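Side-chain contacts in thiamine diphosphokinase (Bacteroides thetaiotaomicron, PDB 2OMK), which probably transfers a diphosphate group from ATP to thiamine, forming thiamine diphosphate: residues A[40-45]-A[65-70]; A[187-192]-A[198-203]. The protein carries 1 engineered substitution. All blocks are in the same frame, centred on the assembly; numbering follows the deposited sequence.

Contact 1. Residues A[40-45]-A[65-70]; sequences GEYPAH and ANEYIS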
loop_
_atom_site.group_PDB
_atom_site.type_symbol
_atom_site.label_atom_id
_atom_site.label_comp_id
_atom_site.label_asym_id
_atom_site.label_seq_id
_atom_site.Cartn_x
_atom_site.Cartn_y
_atom_site.Cartn_z
ATOM N N GLY A 40 6.837 -3.764 -8.721
ATOM C CA GLY A 40 5.917 -2.634 -8.696
ATOM C C GLY A 40 6.425 -1.580 -9.665
ATOM O O GLY A 40 7.106 -1.904 -10.645
ATOM N N GLU A 41 6.099 -0.318 -9.403
ATOM C CA GLU A 41 6.522 0.763 -10.291
ATOM C C GLU A 41 8.003 1.051 -10.119
ATOM O O GLU A 41 8.501 1.120 -8.993
ATOM C CB GLU A 41 5.699 2.033 -10.059
ATOM C CG GLU A 41 4.265 1.967 -10.576
ATOM C CD GLU A 41 4.150 1.816 -12.095
ATOM O OE1 GLU A 41 5.147 2.027 -12.822
ATOM O OE2 GLU A 41 3.042 1.489 -12.570
ATOM N N TYR A 42 8.699 1.208 -11.241
ATOM C CA TYR A 42 10.132 1.535 -11.237
ATOM C C TYR A 42 10.375 2.827 -10.434
ATOM O O TYR A 42 9.592 3.775 -10.548
ATOM C CB TYR A 42 10.644 1.707 -12.674
ATOM C CG TYR A 42 12.150 1.667 -12.814
ATOM C CD1 TYR A 42 12.825 0.448 -12.947
ATOM C CD2 TYR A 42 12.901 2.847 -12.821
ATOM C CE1 TYR A 42 14.217 0.408 -13.078
ATOM C CE2 TYR A 42 14.287 2.821 -12.951
ATOM C CZ TYR A 42 14.938 1.597 -13.085
ATOM O OH TYR A 42 16.309 1.562 -13.214
ATOM N N PRO A 43 11.435 2.856 -9.604
ATOM C CA PRO A 43 11.685 4.025 -8.757
ATOM C C PRO A 43 11.721 5.313 -9.566
ATOM O O PRO A 43 12.321 5.353 -10.656
ATOM C CB PRO A 43 13.062 3.756 -8.144
ATOM C CG PRO A 43 13.289 2.313 -8.285
ATOM C CD PRO A 43 12.448 1.800 -9.414
ATOM N N ALA A 44 11.110 6.372 -9.047
ATOM C CA ALA A 44 11.117 7.664 -9.747
ATOM C C ALA A 44 11.764 8.784 -8.927
ATOM O O ALA A 44 12.115 9.843 -9.458
ATOM C CB ALA A 44 9.703 8.044 -10.154
ATOM N N HIS A 45 11.923 8.533 -7.635
ATOM C CA HIS A 45 12.376 9.544 -6.681
ATOM C C HIS A 45 13.891 9.429 -6.567
ATOM O O HIS A 45 14.454 8.339 -6.723
ATOM C CB HIS A 45 11.710 9.299 -5.321
ATOM C CG HIS A 45 11.978 10.362 -4.303
ATOM N ND1 HIS A 45 13.144 10.420 -3.572
ATOM C CD2 HIS A 45 11.213 11.395 -3.874
ATOM C CE1 HIS A 45 13.092 11.452 -2.746
ATOM N NE2 HIS A 45 11.931 12.061 -2.912
ATOM N N ALA A 65 13.089 -6.495 -14.557
ATOM C CA ALA A 65 14.368 -6.423 -15.252
ATOM C C ALA A 65 14.279 -5.706 -16.600
ATOM O O ALA A 65 15.267 -5.133 -17.058
ATOM C CB ALA A 65 14.971 -7.813 -15.424
ATOM N N ASN A 66 13.107 -5.743 -17.227
ATOM C CA ASN A 66 12.916 -5.107 -18.533
ATOM C C ASN A 66 13.257 -3.619 -18.527
ATOM O O ASN A 66 14.073 -3.174 -19.334
ATOM C CB ASN A 66 11.502 -5.345 -19.064
ATOM C CG ASN A 66 11.270 -6.777 -19.477
ATOM O OD1 ASN A 66 12.182 -7.449 -19.971
ATOM N ND2 ASN A 66 10.047 -7.263 -19.273
ATOM N N GLU A 67 12.665 -2.853 -17.606
ATOM C CA GLU A 67 12.976 -1.419 -17.551
ATOM C C GLU A 67 14.433 -1.169 -17.159
ATOM O O GLU A 67 15.096 -0.285 -17.717
ATOM C CB GLU A 67 12.025 -0.633 -16.637
ATOM C CG GLU A 67 12.388 0.870 -16.619
ATOM C CD GLU A 67 11.227 1.795 -16.309
ATOM O OE1 GLU A 67 10.100 1.301 -16.098
ATOM O OE2 GLU A 67 11.456 3.030 -16.277
ATOM N N TYR A 68 14.938 -1.973 -16.226
ATOM C CA TYR A 68 16.313 -1.858 -15.778
ATOM C C TYR A 68 17.285 -1.997 -16.953
ATOM O O TYR A 68 18.164 -1.146 -17.157
ATOM C CB TYR A 68 16.603 -2.907 -14.695
ATOM C CG TYR A 68 17.832 -2.606 -13.878
ATOM C CD1 TYR A 68 17.954 -1.398 -13.192
ATOM C CD2 TYR A 68 18.876 -3.528 -13.780
ATOM C CE1 TYR A 68 19.082 -1.106 -12.436
ATOM C CE2 TYR A 68 20.009 -3.247 -13.007
ATOM C CZ TYR A 68 20.103 -2.030 -12.351
ATOM O OH TYR A 68 21.212 -1.724 -11.596
ATOM N N ILE A 69 17.096 -3.059 -17.733
ATOM C CA ILE A 69 17.925 -3.318 -18.919
ATOM C C ILE A 69 17.768 -2.233 -19.998
ATOM O O ILE A 69 18.758 -1.776 -20.579
ATOM C CB ILE A 69 17.616 -4.708 -19.506
ATOM C CG1 ILE A 69 17.955 -5.799 -18.482
ATOM C CG2 ILE A 69 18.400 -4.922 -20.814
ATOM C CD1 ILE A 69 17.365 -7.173 -18.805
ATOM N N SER A 70 16.528 -1.822 -20.246
ATOM C CA SER A 70 16.227 -0.801 -21.256
ATOM C C SER A 70 16.887 0.549 -20.954
ATOM O O SER A 70 17.165 1.325 -21.868
ATOM C CB SER A 70 14.719 -0.625 -21.402
ATOM O OG SER A 70 14.208 0.151 -20.333
#

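Contact 2. Residues A[187-192]-A[198-203]; sequences KGLKAE and LSDFTN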
loop_
_atom_site.group_PDB
_atom_site.type_symbol
_atom_site.label_atom_id
_atom_site.label_comp_id
_atom_site.label_asym_id
_atom_site.label_seq_id
_atom_site.Cartn_x
_atom_site.Cartn_y
_atom_site.Cartn_z
ATOM N N LYS A 187 2.523 -5.207 21.620
ATOM C CA LYS A 187 1.742 -4.835 22.795
ATOM C C LYS A 187 2.538 -3.898 23.689
ATOM O O LYS A 187 3.767 -3.982 23.750
ATOM C CB LYS A 187 1.310 -6.084 23.572
ATOM C CG LYS A 187 0.176 -6.865 22.921
ATOM C CD LYS A 187 -0.355 -7.944 23.850
ATOM C CE LYS A 187 -1.770 -8.361 23.467
ATOM N NZ LYS A 187 -2.390 -9.262 24.487
ATOM N N GLY A 188 1.824 -3.003 24.373
ATOM C CA GLY A 188 2.429 -2.013 25.251
ATOM C C GLY A 188 3.102 -0.866 24.514
ATOM O O GLY A 188 4.097 -0.316 24.993
ATOM N N LEU A 189 2.561 -0.502 23.352
ATOM C CA LEU A 189 3.168 0.549 22.531
ATOM C C LEU A 189 3.170 1.885 23.252
ATOM O O LEU A 189 2.122 2.376 23.686
ATOM C CB LEU A 189 2.474 0.675 21.162
ATOM C CG LEU A 189 2.884 -0.327 20.074
ATOM C CD1 LEU A 189 1.896 -0.317 18.916
ATOM C CD2 LEU A 189 4.302 -0.070 19.546
ATOM N N LYS A 190 4.364 2.450 23.396
ATOM C CA LYS A 190 4.532 3.801 23.917
ATOM C C LYS A 190 5.778 4.413 23.307
ATOM O O LYS A 190 6.726 3.706 22.941
ATOM C CB LYS A 190 4.617 3.818 25.449
ATOM C CG LYS A 190 5.830 3.124 26.042
ATOM C CD LYS A 190 5.846 3.245 27.567
ATOM C CE LYS A 190 7.075 2.568 28.178
ATOM N NZ LYS A 190 7.007 2.541 29.672
ATOM N N ALA A 191 5.773 5.730 23.203
ATOM C CA ALA A 191 6.866 6.424 22.562
ATOM C C ALA A 191 7.247 7.691 23.297
ATOM O O ALA A 191 6.431 8.281 24.024
ATOM C CB ALA A 191 6.503 6.740 21.116
ATOM N N GLU A 192 8.505 8.084 23.099
ATOM C CA GLU A 192 9.000 9.401 23.442
ATOM C C GLU A 192 9.452 10.038 22.133
ATOM O O GLU A 192 10.058 9.368 21.290
ATOM C CB GLU A 192 10.194 9.309 24.395
ATOM C CG GLU A 192 9.856 8.774 25.784
ATOM C CD GLU A 192 9.935 7.263 25.867
ATOM O OE1 GLU A 192 10.976 6.696 25.468
ATOM O OE2 GLU A 192 8.954 6.642 26.337
ATOM N N LEU A 198 1.048 6.845 21.695
ATOM C CA LEU A 198 0.656 5.620 21.012
ATOM C C LEU A 198 -0.403 4.855 21.794
ATOM O O LEU A 198 -0.597 5.089 22.991
ATOM C CB LEU A 198 1.873 4.725 20.771
ATOM C CG LEU A 198 3.079 5.325 20.042
ATOM C CD1 LEU A 198 4.040 4.210 19.661
ATOM C CD2 LEU A 198 2.643 6.118 18.808
ATOM N N SER A 199 -1.096 3.968 21.089
ATOM C CA SER A 199 -1.981 2.973 21.680
ATOM C C SER A 199 -1.708 1.646 20.971
ATOM O O SER A 199 -0.944 1.602 19.996
ATOM C CB SER A 199 -3.448 3.392 21.548
ATOM O OG SER A 199 -3.863 3.438 20.188
ATOM N N ASP A 200 -2.297 0.557 21.458
ATOM C CA ASP A 200 -2.098 -0.743 20.814
ATOM C C ASP A 200 -3.016 -0.858 19.595
ATOM O O ASP A 200 -4.108 -1.444 19.664
ATOM C CB ASP A 200 -2.294 -1.897 21.812
ATOM C CG ASP A 200 -1.136 -2.024 22.796
ATOM O OD1 ASP A 200 -0.190 -1.206 22.729
ATOM O OD2 ASP A 200 -1.165 -2.947 23.640
ATOM N N PHE A 201 -2.552 -0.288 18.480
ATOM C CA PHE A 201 -3.384 -0.058 17.296
ATOM C C PHE A 201 -4.035 -1.333 16.789
ATOM O O PHE A 201 -3.367 -2.360 16.645
ATOM C CB PHE A 201 -2.582 0.613 16.168
ATOM C CG PHE A 201 -1.840 1.851 16.599
ATOM C CD1 PHE A 201 -0.446 1.894 16.546
ATOM C CD2 PHE A 201 -2.533 2.971 17.072
ATOM C CE1 PHE A 201 0.251 3.039 16.944
ATOM C CE2 PHE A 201 -1.850 4.126 17.477
ATOM C CZ PHE A 201 -0.450 4.157 17.414
ATOM N N THR A 202 -5.337 -1.245 16.536
ATOM C CA THR A 202 -6.144 -2.377 16.083
ATOM C C THR A 202 -6.537 -2.286 14.608
ATOM O O THR A 202 -7.008 -3.270 14.043
ATOM C CB THR A 202 -7.436 -2.527 16.919
ATOM O OG1 THR A 202 -8.155 -1.291 16.904
ATOM C CG2 THR A 202 -7.107 -2.929 18.362
ATOM N N ASN A 203 -6.371 -1.110 13.997
ATOM C CA ASN A 203 -6.545 -0.967 12.545
ATOM C C ASN A 203 -5.475 -0.031 11.956
ATOM O O ASN A 203 -4.914 0.805 12.673
ATOM C CB ASN A 203 -7.960 -0.500 12.192
ATOM C CG ASN A 203 -8.377 -0.892 10.771
ATOM O OD1 ASN A 203 -7.667 -1.633 10.080
ATOM N ND2 ASN A 203 -9.536 -0.397 10.336
HETATM O O HOH W 1 -0.391 1.400 24.062
HETATM O O HOH W 2 1.211 4.958 25.014
HETATM O O HOH W 3 3.175 7.015 23.579
#

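Contact 1. Residues A[40-45]-A[65-70]
Tyr-42 lies with one face against the aliphatic part of Glu-67 and its hydroxyl against the rim of Tyr-68, joining the loop that opens the beta-alpha-beta unit of strand 34-37, helix 46-54 and strand 58-60 to the helix that follows it. The loop 40-45 leaves the first of these parallel strands, and helix 65-70 follows the second. The evidence for a CH-pi contact is direct: Glu-67 CG stands 3.9 Å from the centroid of the Tyr-42 ring and only 19° off its normal. Beyond CG the extended glutamate chain runs back toward the root of the tyrosine, where Glu-67 CD comes to 3.6 Å from Tyr-42 CG. The carboxylate is stacked nearly parallel to the ring, over its CG end, the planes 7° apart. On the opposite face Pro-43 CD lies 3.4 Å above the Tyr-42 ring plane, offset toward the rim, which leaves the ring clamped between a proline and a glutamate. What sends it toward the helix is the first torsion, with CG anti to the backbone N (chi1 -164°).

The tight side is at the phenol end, where Tyr-68 is buried against Leu-52, Val-58 and Cys-60, and Tyr-42 also touches Leu-52. The carboxylate side is looser: Glu-67 is partly exposed, its OE2 forms a salt bridge with Arg-71, and Glu-67 OE1 meets Tyr-42 CB at 3.5 Å without any hydrogen bond between the two segments. Replacing Tyr-42 with alanine would probably leave Glu-67 CG without its ring face and open a gap beside Tyr-68. Tyr-42 CE1 adds an apolar touch at 4.2 Å from Tyr-68 CD1, and the hydroxyl comes nearer still: Tyr-42 OH sits in the plane of the Tyr-68 ring, at its edge, 3.4 Å from Tyr-68 CD1.

Contact 2. Residues A[187-192]-A[198-203]
A single carboxylate, that of Asp-200, grips two consecutive backbone amides, those of Gly-188 and Leu-189, just where the chain turns a corner before strand 189-192. Within this chain that strand is an outermost one of a three-stranded antiparallel sheet, in the thiamin pyrophosphokinase substrate-binding family region. Asp-200 OD2 receives the Gly-188 N-H at 3.1 Å and 167°, met on the syn side but 19° out of the carboxylate plane. Asp-200 OD1 takes the Leu-189 N at 2.9 Å through its syn lone pair. Asp-200 is itself the centre of an inverse gamma turn, and its CG lies anti to the carbonyl carbon (chi1 -73°), which swings the carboxylate across to the corner. Gly-188 turns there with positive phi.

Past the corner the two chains run roughly antiparallel, yet no direct backbone hydrogen bond joins them; two waters bridge backbone to backbone, and a third ties Leu-189 O to Asp-200 OD1, donating to both and giving this carboxylate oxygen a second partner. Of the bridging pair, one donates to the carbonyls of Leu-189 and Leu-198, and the other accepts from Ala-191 N and Leu-198 N.

Underneath this polar, solvent-facing seam the side chains turn inward. Leu-198 packs its CB 4.1 Å from Leu-189 CB and its CD1 3.8 Å from Ala-191 CB. Both leucines also touch Ile-219 on strand 216-221, while Leu-189 reaches Asn-183 and Leu-198 reaches Ile-181 on strand 178-183 of the larger sheet, so the contact touches strands of both sheets. Phe-201 lies against Ile-181 too and crosses Leu-189 at about a right angle, with Leu-189 CD1 4.0 Å from Phe-201 CD1. Over the centre of the Phe-201 ring, 3.3 Å above its plane, sits the carbonyl oxygen of Ser-199.

Contacts 1 and 2 follow one another along the chain and occupy opposite sides of its centre, with their own centres 36 Å apart and their nearest atoms about 23 Å apart. Contact 1 lies beside the parallel strands of the large sheet, with helix 65-70 in the catalytic family region; contact 2 belongs to the substrate-binding region. In related thiamine pyrophosphokinases the active site lies at the dimer interface, which may hold here. Each pair of segments also carries a residue, outside the contact proper, that reaches the second subunit: Glu-41 packs on Tyr-159 of the second subunit, and Asn-203 ND2 hydrogen-bonds Glu-145 OE2 and Ser-141 O of the second subunit. Asn-62, seen as a succinimide, lies shortly before helix 65-70.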